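Local coordinates for rhamnosidase B (Bacillus sp., PDB 2OKX), which probably cleaves terminal alpha-L-rhamnose from glycosides by an inverting mechanism, as a glycoside hydrolase of family 78, at residues E583-Y588 with P868-G873; L111-E116 with A123-A128; H361-A366 with E378-W383; I349-G354 with D609-Y614; G136-S141 with A156-E161. All coordinates share one frame; numbering follows the deposited sequence. Where two conformers were deposited one is given.

In the fold
The five contacts differ in chemistry with their place in the fold. Interaction 1, a buried helix crossing in the helical catalytic domain, rests on van der Waals contact, with no hydrogen bond across it, whereas interaction 2, largely buried, is held by the backbone bonds of a hairpin. The other three are partly buried: interaction 3 sets the start of a helix against a loop through aromatic rings and a carboxylate, and interactions 4 and 5 join loops by salt bridges and bridging water. Interactions 2 and 5 share the N-terminal domain, their centres about 26 Å apart. Interaction 4 alone joins two domains, linking domain D2, which also holds interaction 3, to the helical domain of interaction 1.

Interaction 1: residues E583-Y588 with P868-G873; sequences EALVNY and PGYFLG
Gly869 is the first residue of 868-873 to meet helix 583-588, and it does so with bare backbone: its CA lies 4.0 Å from CG1 of Val586. A side chain here would point at the partner helix and run into that same methyl, so the glycine permits the close crossing. The axes of the two helical segments approach to 7.9 Å at a crossing angle of 50°, a worked instance of how a small residue at the crossing point lets helices draw together. Val586 fits the site with its two branches divided: CG1, anti to its own nitrogen (chi1 177°), rests on Gly869, while CG2 is left to meet the next residue. That residue is Tyr870, whose CB lies 4.1 Å from CG2 of Val586. Here too the backbones come nearest, with the CA atoms of Val586 and Tyr870 4.6 Å apart. From CB the tyrosine ring swings to the side opposite its backbone N (chi1 170°), and this brings CD1 to 4.0 Å from CB of Leu585. The same CD1 lies 3.7 Å from the carbonyl O of Leu585, which approaches the ring obliquely. No hydrogen bond crosses between the segments, and the fit rests on van der Waals contact. Tyr589, on the same helix as Val586, adds an edge-to-face contact to the Tyr870 ring. Helix 544-559 runs past both partners, touching Val586 through Thr557 and Pro868 through Thr549 and Ser553, while helix 817-833 packs on Pro868, consistent with closure of the helical barrel of this domain between its early and late helices.

Interaction 2: residues L111-E116 with A123-A128; sequences LIAEIE and AATDAA
At Thr125 a side chain does the work of a backbone: its OG1, not its carbonyl, accepts the N-H of Ala113, at 3.1 Å and nearly straight (168°). The return bond is conventional, Thr125 N to Ala113 O at 2.9 Å. With chi1 of 51° the hydroxyl sits between the nitrogen and carbonyl carbon of its own residue, turned to the neighbouring strand, and it also bonds to Ser9 O, outside the hairpin. The methyl CG2 of Thr125 packs on CB of Ala113 at 3.7 Å. This side-chain stand-in comes just where strand 120-124 ends. That strand forms a beta hairpin with strand 110-117, and it is an outermost strand of a five-stranded mixed sheet. Nearer the turn the pairing is regular antiparallel. Ile115 and Ala123 form a hydrogen-bonded pair, with Ile115 N to Ala123 O at 2.9 Å and a weak return bond. Glu114 and Ala124 are a non-hydrogen-bonded pair whose CA atoms stand 4.2 Å apart. On their face Glu114 CG touches Ala124 CB, while the glutamate's carboxylate reaches on to Asn7 N, Arg4 and Thr121. On the face of Ile115 and Ala123, the isoleucine flank covers the alanine methyl, and Phe30 touches both.

Interaction 3: residues H361-A366 with E378-W383; sequences HPDYRA and EAFASW
Asp363 and Phe380 bring the two backbones nearest, yet their CA atoms are 7.8 Å apart, so side chains span the gap. Segment 361-366 opens a helix with His361 as N-cap, while 378-383 leaves a short 3-10 turn and runs on toward a strand. With CG anti to the backbone N (chi1 -168°), ND1 of His361 turns back to accept from Asp363 N at 3.1 Å, in the ring plane. Against the face of this ring comes the edge of Trp383, an offset edge-to-face pair with planes at 84° and CZ2 of Trp383 3.4 Å from NE2 of His361. The indole's NE1 donates to OD2 of Asp363 at 3.1 Å, meeting the carboxylate from above its plane. The other oxygen, OD1, lies 3.6 Å from CE1 of Phe380, at the edge of that ring. A phenylalanine replacing Trp383 would lack NE1 and is likely to leave OD2 of Asp363 without this donor. Phe343 touches His361, Asp363 and Trp383. A carboxylate in the first turn of a helix, met by an indole N-H and an aromatic rim, is likely to stay ionised, and with ND1 accepting, a neutral His361 would probably carry its proton on NE2.

Interaction 4: residues I349-G354 with D609-Y614; sequences IDHRPG and DETPLY
The imidazole of His351 meets Thr611 at its CE1 corner, 3.7 Å from CB of the threonine, the two side chains coming from opposite directions. One face of this ring carries CG2 of Ile349, and at its edge lie Asp350 OD2 and, farther off, the carbonyl O of Glu610. The next flat group, the guanidinium of Arg352, has His351 NE2 beyond one face, offset toward the rim, and Glu610 O at its edge. The arginine chain, extended from CG to NE, carries it across. Its NH2 forms a loose salt bridge to OE2 of Glu610 at 3.5 Å, with guanidinium and carboxylate turned 73° apart, so the charges meet without a flat, paired grip. Water makes up for part of that: one molecule accepts from NH1 of Arg352 at 3.1 Å and donates to OE2 of Glu610 at 2.8 Å. A second water joins ND1 of His351 to OG1 of Thr611. That OG1 also accepts from Leu613 N at 3.1 Å, an ST turn that fixes the hydroxyl's place. Ser623, farther along the loop that holds Glu610, bonds through OG to both His351 NE2 and Glu610 OE2. The contact sits where the loop after strand 345-347 of domain D2 meets the loop between helices 595-603 and 627-644 of the helical domain, with Asp350 reaching Ser624 and Val625, and Pro612 resting on helix 647-665.

Interaction 5: residues G136-S141 with A156-E161; sequences GQRSNS and ARELAE
Arg138 and Glu158 approach at about a right angle, and their flat ends are likewise turned, guanidinium against carboxylate by 65°. The arginine still grips with both terminal nitrogens: NH2 donates to OE1 of Glu158 at 2.9 Å almost straight (174°), and NH1 to OE2 at 2.9 Å with more bend. OE1 stays in the guanidinium plane, but both carboxylate oxygens are met from above their own plane, the price of the twist. A bend at chi2 (-48°) brings the arginine's end back toward a glutamate that extends fully to reach it. OE2 of Glu158 also accepts a hydrogen bond from a water at 2.6 Å, and this water accepts from Gly136 N at 2.9 Å. Gly136 packs its backbone under Glu158 CB, and its positive phi suits glycine. With a leucine in place of Arg138, Glu158 would probably lose both donors, its carboxylate set free to turn about the one water-held oxygen. Glu395 also touches Arg138, and a weak, long ion pair runs to Asp155. The arrangement is an end-on, two-bond salt bridge at the surface of the N-terminal domain, joining the loops before and after the short strand 153-155.

Interaction 1: residues E583-Y588 with P868-G873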
# COMPACT_ATOMS: atom_id res chain seq x y z
N GLU A 583 -2.60 -13.10 -4.42
CA GLU A 583 -3.71 -12.62 -3.62
C GLU A 583 -5.05 -13.08 -4.17
O GLU A 583 -5.96 -13.39 -3.41
CB GLU A 583 -3.66 -11.09 -3.51
CG GLU A 583 -2.39 -10.57 -2.85
CD GLU A 583 -2.31 -9.05 -2.86
OE1 GLU A 583 -2.40 -8.46 -3.96
OE2 GLU A 583 -2.14 -8.44 -1.78
N ALA A 584 -5.17 -13.14 -5.50
CA ALA A 584 -6.43 -13.56 -6.11
C ALA A 584 -6.71 -15.03 -5.78
O ALA A 584 -7.83 -15.38 -5.41
CB ALA A 584 -6.38 -13.37 -7.64
N LEU A 585 -5.70 -15.88 -5.91
CA LEU A 585 -5.87 -17.30 -5.62
C LEU A 585 -6.25 -17.55 -4.16
O LEU A 585 -7.13 -18.37 -3.88
CB LEU A 585 -4.59 -18.07 -5.95
CG LEU A 585 -4.22 -18.14 -7.43
CD1 LEU A 585 -2.86 -18.81 -7.57
CD2 LEU A 585 -5.28 -18.92 -8.19
N VAL A 586 -5.59 -16.86 -3.24
CA VAL A 586 -5.92 -17.04 -1.83
C VAL A 586 -7.37 -16.60 -1.63
O VAL A 586 -8.15 -17.27 -0.95
CB VAL A 586 -5.01 -16.20 -0.92
CG1 VAL A 586 -5.42 -16.35 0.53
CG2 VAL A 586 -3.57 -16.64 -1.11
N ASN A 587 -7.72 -15.47 -2.23
CA ASN A 587 -9.07 -14.94 -2.16
C ASN A 587 -10.11 -15.96 -2.62
O ASN A 587 -11.17 -16.11 -2.00
CB ASN A 587 -9.17 -13.67 -3.02
CG ASN A 587 -10.57 -13.44 -3.55
OD1 ASN A 587 -11.50 -13.19 -2.79
ND2 ASN A 587 -10.72 -13.53 -4.87
N TYR A 588 -9.82 -16.67 -3.71
CA TYR A 588 -10.76 -17.67 -4.22
C TYR A 588 -11.09 -18.72 -3.16
O TYR A 588 -12.23 -19.18 -3.05
CB TYR A 588 -10.18 -18.38 -5.46
CG TYR A 588 -10.00 -17.50 -6.69
CD1 TYR A 588 -8.97 -17.75 -7.60
CD2 TYR A 588 -10.85 -16.42 -6.94
CE1 TYR A 588 -8.79 -16.96 -8.72
CE2 TYR A 588 -10.67 -15.61 -8.06
CZ TYR A 588 -9.64 -15.89 -8.95
OH TYR A 588 -9.42 -15.08 -10.04
N PRO A 868 -0.52 -20.06 2.72
CA PRO A 868 -1.30 -21.08 3.43
C PRO A 868 -2.81 -21.01 3.17
O PRO A 868 -3.49 -22.04 3.18
CB PRO A 868 -0.95 -20.84 4.90
CG PRO A 868 0.46 -20.30 4.80
CD PRO A 868 0.36 -19.33 3.65
N GLY A 869 -3.32 -19.80 2.96
CA GLY A 869 -4.74 -19.63 2.71
C GLY A 869 -5.20 -20.34 1.44
O GLY A 869 -6.39 -20.62 1.27
N TYR A 870 -4.26 -20.63 0.56
CA TYR A 870 -4.56 -21.32 -0.69
C TYR A 870 -4.16 -22.79 -0.63
O TYR A 870 -4.96 -23.66 -0.94
CB TYR A 870 -3.82 -20.65 -1.85
CG TYR A 870 -3.86 -21.43 -3.16
CD1 TYR A 870 -5.02 -21.46 -3.95
CD2 TYR A 870 -2.74 -22.11 -3.61
CE1 TYR A 870 -5.05 -22.17 -5.16
CE2 TYR A 870 -2.75 -22.82 -4.81
CZ TYR A 870 -3.91 -22.84 -5.58
OH TYR A 870 -3.91 -23.53 -6.78
N PHE A 871 -2.92 -23.07 -0.22
CA PHE A 871 -2.44 -24.44 -0.19
C PHE A 871 -3.08 -25.41 0.80
O PHE A 871 -3.18 -26.60 0.50
CB PHE A 871 -0.92 -24.48 -0.04
CG PHE A 871 -0.19 -23.90 -1.22
CD1 PHE A 871 0.20 -22.57 -1.23
CD2 PHE A 871 0.03 -24.68 -2.35
CE1 PHE A 871 0.79 -22.01 -2.36
CE2 PHE A 871 0.61 -24.13 -3.49
CZ PHE A 871 0.99 -22.79 -3.49
N LEU A 872 -3.50 -24.92 1.96
CA LEU A 872 -4.11 -25.82 2.94
C LEU A 872 -5.42 -26.37 2.39
O LEU A 872 -5.70 -27.56 2.52
CB LEU A 872 -4.32 -25.11 4.28
CG LEU A 872 -3.02 -24.72 4.99
CD1 LEU A 872 -3.31 -23.98 6.30
CD2 LEU A 872 -2.19 -25.98 5.25
N GLY A 873 -6.22 -25.51 1.76
CA GLY A 873 -7.48 -25.97 1.21
C GLY A 873 -7.30 -26.76 -0.09
O GLY A 873 -8.05 -27.70 -0.36

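Interaction 2: residues L111-E116 with A123-A128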
# COMPACT_ATOMS: atom_id res chain seq x y z
N LEU A 111 -15.45 18.26 -8.38
CA LEU A 111 -16.55 17.45 -7.89
C LEU A 111 -17.71 17.52 -8.89
O LEU A 111 -18.05 18.59 -9.38
CB LEU A 111 -17.05 17.97 -6.55
CG LEU A 111 -18.39 17.37 -6.09
CD1 LEU A 111 -18.22 15.89 -5.80
CD2 LEU A 111 -18.89 18.11 -4.86
N ILE A 112 -18.29 16.36 -9.18
CA ILE A 112 -19.43 16.29 -10.07
C ILE A 112 -20.40 15.27 -9.47
O ILE A 112 -20.03 14.12 -9.22
CB ILE A 112 -19.02 15.88 -11.51
CG1 ILE A 112 -20.24 15.96 -12.43
CG2 ILE A 112 -18.42 14.49 -11.52
CD1 ILE A 112 -19.92 15.83 -13.90
N ALA A 113 -21.63 15.71 -9.22
CA ALA A 113 -22.64 14.85 -8.63
C ALA A 113 -24.02 15.19 -9.15
O ALA A 113 -24.33 16.35 -9.42
CB ALA A 113 -22.61 14.97 -7.11
N GLU A 114 -24.87 14.18 -9.26
CA GLU A 114 -26.22 14.38 -9.76
C GLU A 114 -27.18 13.37 -9.14
O GLU A 114 -26.88 12.17 -9.09
CB GLU A 114 -26.23 14.22 -11.28
CG GLU A 114 -27.53 14.62 -11.95
CD GLU A 114 -27.55 14.27 -13.42
OE1 GLU A 114 -26.52 14.49 -14.09
OE2 GLU A 114 -28.58 13.77 -13.91
N ILE A 115 -28.32 13.85 -8.66
CA ILE A 115 -29.33 12.99 -8.07
C ILE A 115 -30.42 12.82 -9.12
O ILE A 115 -30.98 13.80 -9.62
CB ILE A 115 -29.94 13.60 -6.80
CG1 ILE A 115 -28.87 13.72 -5.72
CG2 ILE A 115 -31.10 12.74 -6.31
CD1 ILE A 115 -29.37 14.28 -4.41
N GLU A 116 -30.72 11.57 -9.45
CA GLU A 116 -31.73 11.27 -10.46
C GLU A 116 -32.76 10.28 -9.93
O GLU A 116 -32.43 9.34 -9.21
CB GLU A 116 -31.06 10.70 -11.71
CG GLU A 116 -32.01 10.29 -12.82
CD GLU A 116 -31.29 9.83 -14.08
OE1 GLU A 116 -30.52 8.84 -14.01
OE2 GLU A 116 -31.49 10.46 -15.14
N ALA A 123 -31.23 17.03 -8.55
CA ALA A 123 -30.16 17.92 -8.11
C ALA A 123 -28.93 17.65 -8.96
O ALA A 123 -28.75 16.55 -9.49
CB ALA A 123 -29.85 17.67 -6.65
N ALA A 124 -28.08 18.67 -9.09
CA ALA A 124 -26.87 18.54 -9.89
C ALA A 124 -25.88 19.63 -9.51
O ALA A 124 -26.26 20.78 -9.27
CB ALA A 124 -27.21 18.63 -11.37
N THR A 125 -24.60 19.27 -9.46
CA THR A 125 -23.56 20.22 -9.11
C THR A 125 -23.41 21.30 -10.18
O THR A 125 -23.38 21.01 -11.38
CB THR A 125 -22.20 19.50 -8.95
OG1 THR A 125 -21.95 18.69 -10.10
CG2 THR A 125 -22.21 18.62 -7.71
N ASP A 126 -23.34 22.55 -9.74
CA ASP A 126 -23.18 23.69 -10.63
C ASP A 126 -22.89 24.94 -9.81
O ASP A 126 -22.78 24.88 -8.58
CB ASP A 126 -24.43 23.89 -11.49
CG ASP A 126 -25.67 24.22 -10.68
OD1 ASP A 126 -26.78 24.16 -11.25
OD2 ASP A 126 -25.54 24.54 -9.48
N ALA A 127 -22.77 26.08 -10.49
CA ALA A 127 -22.47 27.35 -9.84
C ALA A 127 -23.40 27.72 -8.68
O ALA A 127 -23.07 28.60 -7.88
CB ALA A 127 -22.48 28.47 -10.88
N ALA A 128 -24.55 27.05 -8.59
CA ALA A 128 -25.50 27.33 -7.52
C ALA A 128 -25.03 26.76 -6.18
O ALA A 128 -25.46 27.22 -5.12
CB ALA A 128 -26.87 26.76 -7.88

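Interaction 3: residues H361-A366 with E378-W383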
# COMPACT_ATOMS: atom_id res chain seq x y z
N HIS A 361 29.50 19.05 -9.36
CA HIS A 361 29.40 20.49 -9.54
C HIS A 361 30.39 21.19 -8.60
O HIS A 361 30.37 20.97 -7.39
CB HIS A 361 27.98 20.97 -9.28
CG HIS A 361 27.73 22.38 -9.71
ND1 HIS A 361 28.32 23.47 -9.09
CD2 HIS A 361 27.00 22.89 -10.73
CE1 HIS A 361 27.94 24.58 -9.70
NE2 HIS A 361 27.14 24.25 -10.70
N PRO A 362 31.26 22.05 -9.16
CA PRO A 362 32.27 22.79 -8.38
C PRO A 362 31.78 23.51 -7.13
O PRO A 362 32.45 23.48 -6.09
CB PRO A 362 32.87 23.74 -9.42
CG PRO A 362 31.75 23.95 -10.39
CD PRO A 362 31.20 22.55 -10.54
N ASP A 363 30.63 24.17 -7.21
CA ASP A 363 30.12 24.88 -6.05
C ASP A 363 29.63 23.90 -4.99
O ASP A 363 29.83 24.12 -3.79
CB ASP A 363 29.01 25.84 -6.46
CG ASP A 363 29.53 26.98 -7.33
OD1 ASP A 363 30.62 27.50 -7.02
OD2 ASP A 363 28.85 27.35 -8.31
N TYR A 364 29.01 22.81 -5.42
CA TYR A 364 28.52 21.81 -4.49
C TYR A 364 29.69 21.23 -3.69
O TYR A 364 29.59 21.03 -2.49
CB TYR A 364 27.80 20.69 -5.25
CG TYR A 364 27.60 19.43 -4.43
CD1 TYR A 364 28.30 18.26 -4.73
CD2 TYR A 364 26.71 19.41 -3.35
CE1 TYR A 364 28.13 17.10 -3.97
CE2 TYR A 364 26.53 18.26 -2.59
CZ TYR A 364 27.24 17.11 -2.90
OH TYR A 364 27.07 15.97 -2.15
N ARG A 365 30.81 20.98 -4.37
CA ARG A 365 31.99 20.41 -3.74
C ARG A 365 32.76 21.34 -2.81
O ARG A 365 33.34 20.91 -1.82
CB ARG A 365 32.94 19.87 -4.80
CG ARG A 365 32.43 18.65 -5.55
CD ARG A 365 32.32 17.44 -4.63
NE ARG A 365 31.82 16.27 -5.33
CZ ARG A 365 31.69 15.06 -4.79
NH1 ARG A 365 32.04 14.87 -3.52
NH2 ARG A 365 31.23 14.05 -5.51
N ALA A 366 32.79 22.63 -3.14
CA ALA A 366 33.52 23.60 -2.33
C ALA A 366 32.69 24.21 -1.21
O ALA A 366 33.18 24.41 -0.10
CB ALA A 366 34.06 24.71 -3.23
N GLU A 378 27.25 34.28 1.16
CA GLU A 378 26.82 35.28 0.19
C GLU A 378 27.43 35.04 -1.19
O GLU A 378 26.82 35.37 -2.21
CB GLU A 378 27.20 36.69 0.66
CG GLU A 378 26.41 37.17 1.87
CD GLU A 378 24.92 37.24 1.60
OE1 GLU A 378 24.52 37.96 0.65
OE2 GLU A 378 24.15 36.59 2.34
N ALA A 379 28.62 34.47 -1.21
CA ALA A 379 29.32 34.18 -2.46
C ALA A 379 28.59 33.10 -3.26
O ALA A 379 28.88 32.89 -4.44
CB ALA A 379 30.74 33.74 -2.17
N PHE A 380 27.64 32.43 -2.62
CA PHE A 380 26.87 31.37 -3.25
C PHE A 380 25.39 31.75 -3.27
O PHE A 380 24.52 30.93 -3.55
CB PHE A 380 27.04 30.07 -2.47
CG PHE A 380 28.45 29.54 -2.47
CD1 PHE A 380 28.94 28.82 -3.56
CD2 PHE A 380 29.30 29.77 -1.39
CE1 PHE A 380 30.24 28.33 -3.57
CE2 PHE A 380 30.61 29.28 -1.40
CZ PHE A 380 31.08 28.56 -2.49
N ALA A 381 25.12 33.02 -2.99
CA ALA A 381 23.76 33.55 -2.95
C ALA A 381 22.83 33.08 -4.06
O ALA A 381 21.65 32.84 -3.83
CB ALA A 381 23.81 35.08 -2.93
N SER A 382 23.37 32.94 -5.27
CA SER A 382 22.58 32.50 -6.42
C SER A 382 21.99 31.10 -6.22
O SER A 382 20.99 30.76 -6.85
CB SER A 382 23.43 32.53 -7.69
OG SER A 382 24.58 31.71 -7.54
N TRP A 383 22.61 30.31 -5.36
CA TRP A 383 22.13 28.95 -5.10
C TRP A 383 21.23 28.84 -3.87
O TRP A 383 20.52 27.85 -3.71
CB TRP A 383 23.32 28.00 -4.93
CG TRP A 383 24.14 27.79 -6.17
CD1 TRP A 383 25.39 28.27 -6.41
CD2 TRP A 383 23.77 27.03 -7.32
NE1 TRP A 383 25.83 27.84 -7.64
CE2 TRP A 383 24.85 27.08 -8.23
CE3 TRP A 383 22.62 26.30 -7.68
CZ2 TRP A 383 24.83 26.43 -9.47
CZ3 TRP A 383 22.60 25.66 -8.92
CH2 TRP A 383 23.70 25.73 -9.80

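Interaction 4: residues I349-G354 with D609-Y614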
# COMPACT_ATOMS: atom_id res chain seq x y z
N ILE A 349 13.33 6.60 -14.99
CA ILE A 349 12.29 5.76 -15.58
C ILE A 349 13.03 4.45 -15.79
O ILE A 349 13.83 4.32 -16.73
CB ILE A 349 11.83 6.30 -16.95
CG1 ILE A 349 11.41 7.77 -16.83
CG2 ILE A 349 10.67 5.46 -17.48
CD1 ILE A 349 10.27 8.02 -15.87
N ASP A 350 12.77 3.47 -14.91
CA ASP A 350 13.48 2.20 -14.96
C ASP A 350 13.41 1.35 -16.22
O ASP A 350 14.14 0.38 -16.34
CB ASP A 350 13.09 1.34 -13.74
CG ASP A 350 11.60 1.01 -13.68
OD1 ASP A 350 11.10 0.84 -12.55
OD2 ASP A 350 10.95 0.91 -14.74
N HIS A 351 12.55 1.71 -17.17
CA HIS A 351 12.46 0.94 -18.41
C HIS A 351 12.87 1.75 -19.64
O HIS A 351 12.70 1.31 -20.78
CB HIS A 351 11.05 0.37 -18.59
CG HIS A 351 9.97 1.41 -18.58
ND1 HIS A 351 9.37 1.87 -19.74
CD2 HIS A 351 9.37 2.06 -17.56
CE1 HIS A 351 8.45 2.76 -19.42
NE2 HIS A 351 8.43 2.89 -18.11
N ARG A 352 13.43 2.94 -19.41
CA ARG A 352 13.89 3.80 -20.49
C ARG A 352 15.25 4.41 -20.14
O ARG A 352 15.50 4.77 -18.99
CB ARG A 352 12.89 4.93 -20.74
CG ARG A 352 11.56 4.49 -21.29
CD ARG A 352 10.58 5.64 -21.25
NE ARG A 352 9.24 5.25 -21.65
CZ ARG A 352 8.16 6.00 -21.43
NH1 ARG A 352 8.27 7.17 -20.81
NH2 ARG A 352 6.97 5.58 -21.83
N PRO A 353 16.15 4.51 -21.12
CA PRO A 353 17.47 5.09 -20.84
C PRO A 353 17.28 6.54 -20.45
O PRO A 353 16.28 7.17 -20.80
CB PRO A 353 18.20 4.94 -22.18
CG PRO A 353 17.57 3.72 -22.77
CD PRO A 353 16.11 3.95 -22.48
N GLY A 354 18.24 7.09 -19.72
CA GLY A 354 18.12 8.48 -19.32
C GLY A 354 19.36 9.01 -18.64
O GLY A 354 20.14 8.26 -18.05
N ASP A 609 -0.42 3.08 -22.90
CA ASP A 609 0.09 4.33 -23.46
C ASP A 609 1.47 4.64 -22.91
O ASP A 609 2.31 5.21 -23.61
CB ASP A 609 -0.85 5.50 -23.14
CG ASP A 609 -2.15 5.42 -23.92
OD1 ASP A 609 -2.11 5.17 -25.14
OD2 ASP A 609 -3.22 5.63 -23.30
N GLU A 610 1.71 4.29 -21.65
CA GLU A 610 3.00 4.53 -21.01
C GLU A 610 4.05 3.57 -21.57
O GLU A 610 5.17 3.96 -21.84
CB GLU A 610 2.90 4.33 -19.50
CG GLU A 610 3.17 5.58 -18.67
CD GLU A 610 4.25 6.47 -19.26
OE1 GLU A 610 3.92 7.24 -20.19
OE2 GLU A 610 5.42 6.39 -18.82
N THR A 611 3.67 2.30 -21.71
CA THR A 611 4.57 1.28 -22.22
C THR A 611 3.85 -0.03 -22.50
O THR A 611 3.06 -0.50 -21.67
CB THR A 611 5.72 1.00 -21.24
OG1 THR A 611 6.36 -0.23 -21.59
CG2 THR A 611 5.20 0.90 -19.81
N PRO A 612 4.11 -0.64 -23.67
CA PRO A 612 3.48 -1.90 -24.06
C PRO A 612 3.87 -3.05 -23.14
O PRO A 612 3.27 -4.13 -23.19
CB PRO A 612 4.00 -2.10 -25.49
CG PRO A 612 5.36 -1.48 -25.43
CD PRO A 612 5.08 -0.19 -24.68
N LEU A 613 4.88 -2.83 -22.30
CA LEU A 613 5.34 -3.85 -21.36
C LEU A 613 4.48 -3.84 -20.10
O LEU A 613 4.54 -4.76 -19.29
CB LEU A 613 6.81 -3.61 -21.00
CG LEU A 613 7.80 -3.60 -22.18
CD1 LEU A 613 9.21 -3.40 -21.65
CD2 LEU A 613 7.70 -4.92 -22.95
N TYR A 614 3.68 -2.78 -19.95
CA TYR A 614 2.75 -2.59 -18.84
C TYR A 614 3.40 -2.30 -17.48
O TYR A 614 4.39 -2.92 -17.10
CB TYR A 614 1.81 -3.79 -18.73
CG TYR A 614 0.93 -4.00 -19.95
CD1 TYR A 614 0.15 -5.15 -20.09
CD2 TYR A 614 0.87 -3.04 -20.97
CE1 TYR A 614 -0.66 -5.35 -21.22
CE2 TYR A 614 0.06 -3.23 -22.09
CZ TYR A 614 -0.69 -4.38 -22.21
OH TYR A 614 -1.48 -4.56 -23.33
O HOH W 1 9.07 0.66 -22.24
O HOH W 2 6.30 9.01 -19.26
O HOH W 3 4.88 7.15 -23.39

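Interaction 5: residues G136-S141 with A156-E161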
# COMPACT_ATOMS: atom_id res chain seq x y z
N GLY A 136 -9.49 25.02 9.27
CA GLY A 136 -8.46 24.42 10.11
C GLY A 136 -7.56 23.38 9.46
O GLY A 136 -6.56 23.00 10.04
N GLN A 137 -7.91 22.93 8.26
CA GLN A 137 -7.10 21.93 7.57
C GLN A 137 -5.86 22.59 6.98
O GLN A 137 -5.97 23.39 6.04
CB GLN A 137 -7.91 21.24 6.48
CG GLN A 137 -7.17 20.10 5.80
CD GLN A 137 -6.48 20.52 4.51
OE1 GLN A 137 -5.40 20.04 4.19
NE2 GLN A 137 -7.13 21.39 3.76
N ARG A 138 -4.70 22.26 7.52
CA ARG A 138 -3.43 22.83 7.07
C ARG A 138 -2.90 22.16 5.81
O ARG A 138 -2.57 20.97 5.81
CB ARG A 138 -2.39 22.72 8.18
CG ARG A 138 -2.85 23.24 9.54
CD ARG A 138 -3.50 24.61 9.43
NE ARG A 138 -3.72 25.22 10.75
CZ ARG A 138 -4.54 26.24 10.98
NH1 ARG A 138 -5.24 26.78 9.99
NH2 ARG A 138 -4.67 26.72 12.21
N SER A 139 -2.80 22.94 4.73
CA SER A 139 -2.32 22.42 3.46
C SER A 139 -0.81 22.18 3.42
O SER A 139 -0.28 21.76 2.40
CB SER A 139 -2.71 23.36 2.32
OG SER A 139 -4.11 23.27 2.07
N ASN A 140 -0.12 22.44 4.53
CA ASN A 140 1.32 22.20 4.56
C ASN A 140 1.65 20.95 5.38
O ASN A 140 2.81 20.70 5.70
CB ASN A 140 2.07 23.40 5.16
CG ASN A 140 1.78 23.62 6.63
OD1 ASN A 140 2.63 24.09 7.38
ND2 ASN A 140 0.56 23.29 7.05
N SER A 141 0.63 20.15 5.70
CA SER A 141 0.86 18.93 6.48
C SER A 141 1.78 17.98 5.72
O SER A 141 1.92 18.08 4.50
CB SER A 141 -0.48 18.25 6.82
OG SER A 141 -1.11 17.73 5.67
N ALA A 156 -9.31 22.26 14.86
CA ALA A 156 -10.75 22.33 15.02
C ALA A 156 -11.28 23.68 15.47
O ALA A 156 -12.47 23.97 15.33
CB ALA A 156 -11.22 21.23 15.98
N ARG A 157 -10.41 24.52 16.01
CA ARG A 157 -10.83 25.85 16.46
C ARG A 157 -11.28 26.71 15.27
O ARG A 157 -12.02 27.68 15.45
CB ARG A 157 -9.70 26.53 17.22
CG ARG A 157 -9.38 25.86 18.54
CD ARG A 157 -8.13 26.43 19.16
NE ARG A 157 -6.96 26.26 18.31
CZ ARG A 157 -5.72 26.56 18.68
NH1 ARG A 157 -5.49 27.03 19.90
NH2 ARG A 157 -4.71 26.37 17.84
N GLU A 158 -10.83 26.35 14.07
CA GLU A 158 -11.18 27.10 12.87
C GLU A 158 -12.12 26.30 11.97
O GLU A 158 -12.41 26.71 10.84
CB GLU A 158 -9.92 27.46 12.08
CG GLU A 158 -8.86 28.14 12.91
CD GLU A 158 -7.60 28.41 12.13
OE1 GLU A 158 -6.59 28.81 12.76
OE2 GLU A 158 -7.60 28.24 10.89
N LEU A 159 -12.58 25.16 12.47
CA LEU A 159 -13.46 24.29 11.70
C LEU A 159 -14.92 24.41 12.11
O LEU A 159 -15.26 24.36 13.29
CB LEU A 159 -13.00 22.83 11.85
CG LEU A 159 -13.77 21.68 11.18
CD1 LEU A 159 -15.01 21.35 11.97
CD2 LEU A 159 -14.13 22.06 9.77
N ALA A 160 -15.79 24.58 11.12
CA ALA A 160 -17.23 24.67 11.35
C ALA A 160 -17.75 23.23 11.41
O ALA A 160 -18.09 22.64 10.38
CB ALA A 160 -17.90 25.44 10.21
N GLU A 161 -17.78 22.68 12.62
CA GLU A 161 -18.20 21.30 12.86
C GLU A 161 -19.47 20.81 12.15
O GLU A 161 -19.50 19.67 11.68
CB GLU A 161 -18.34 21.06 14.37
CG GLU A 161 -19.51 21.78 15.02
CD GLU A 161 -19.43 21.79 16.54
OE1 GLU A 161 -18.56 22.50 17.08
OE2 GLU A 161 -20.22 21.07 17.19
O HOH W 4 -8.77 27.73 8.61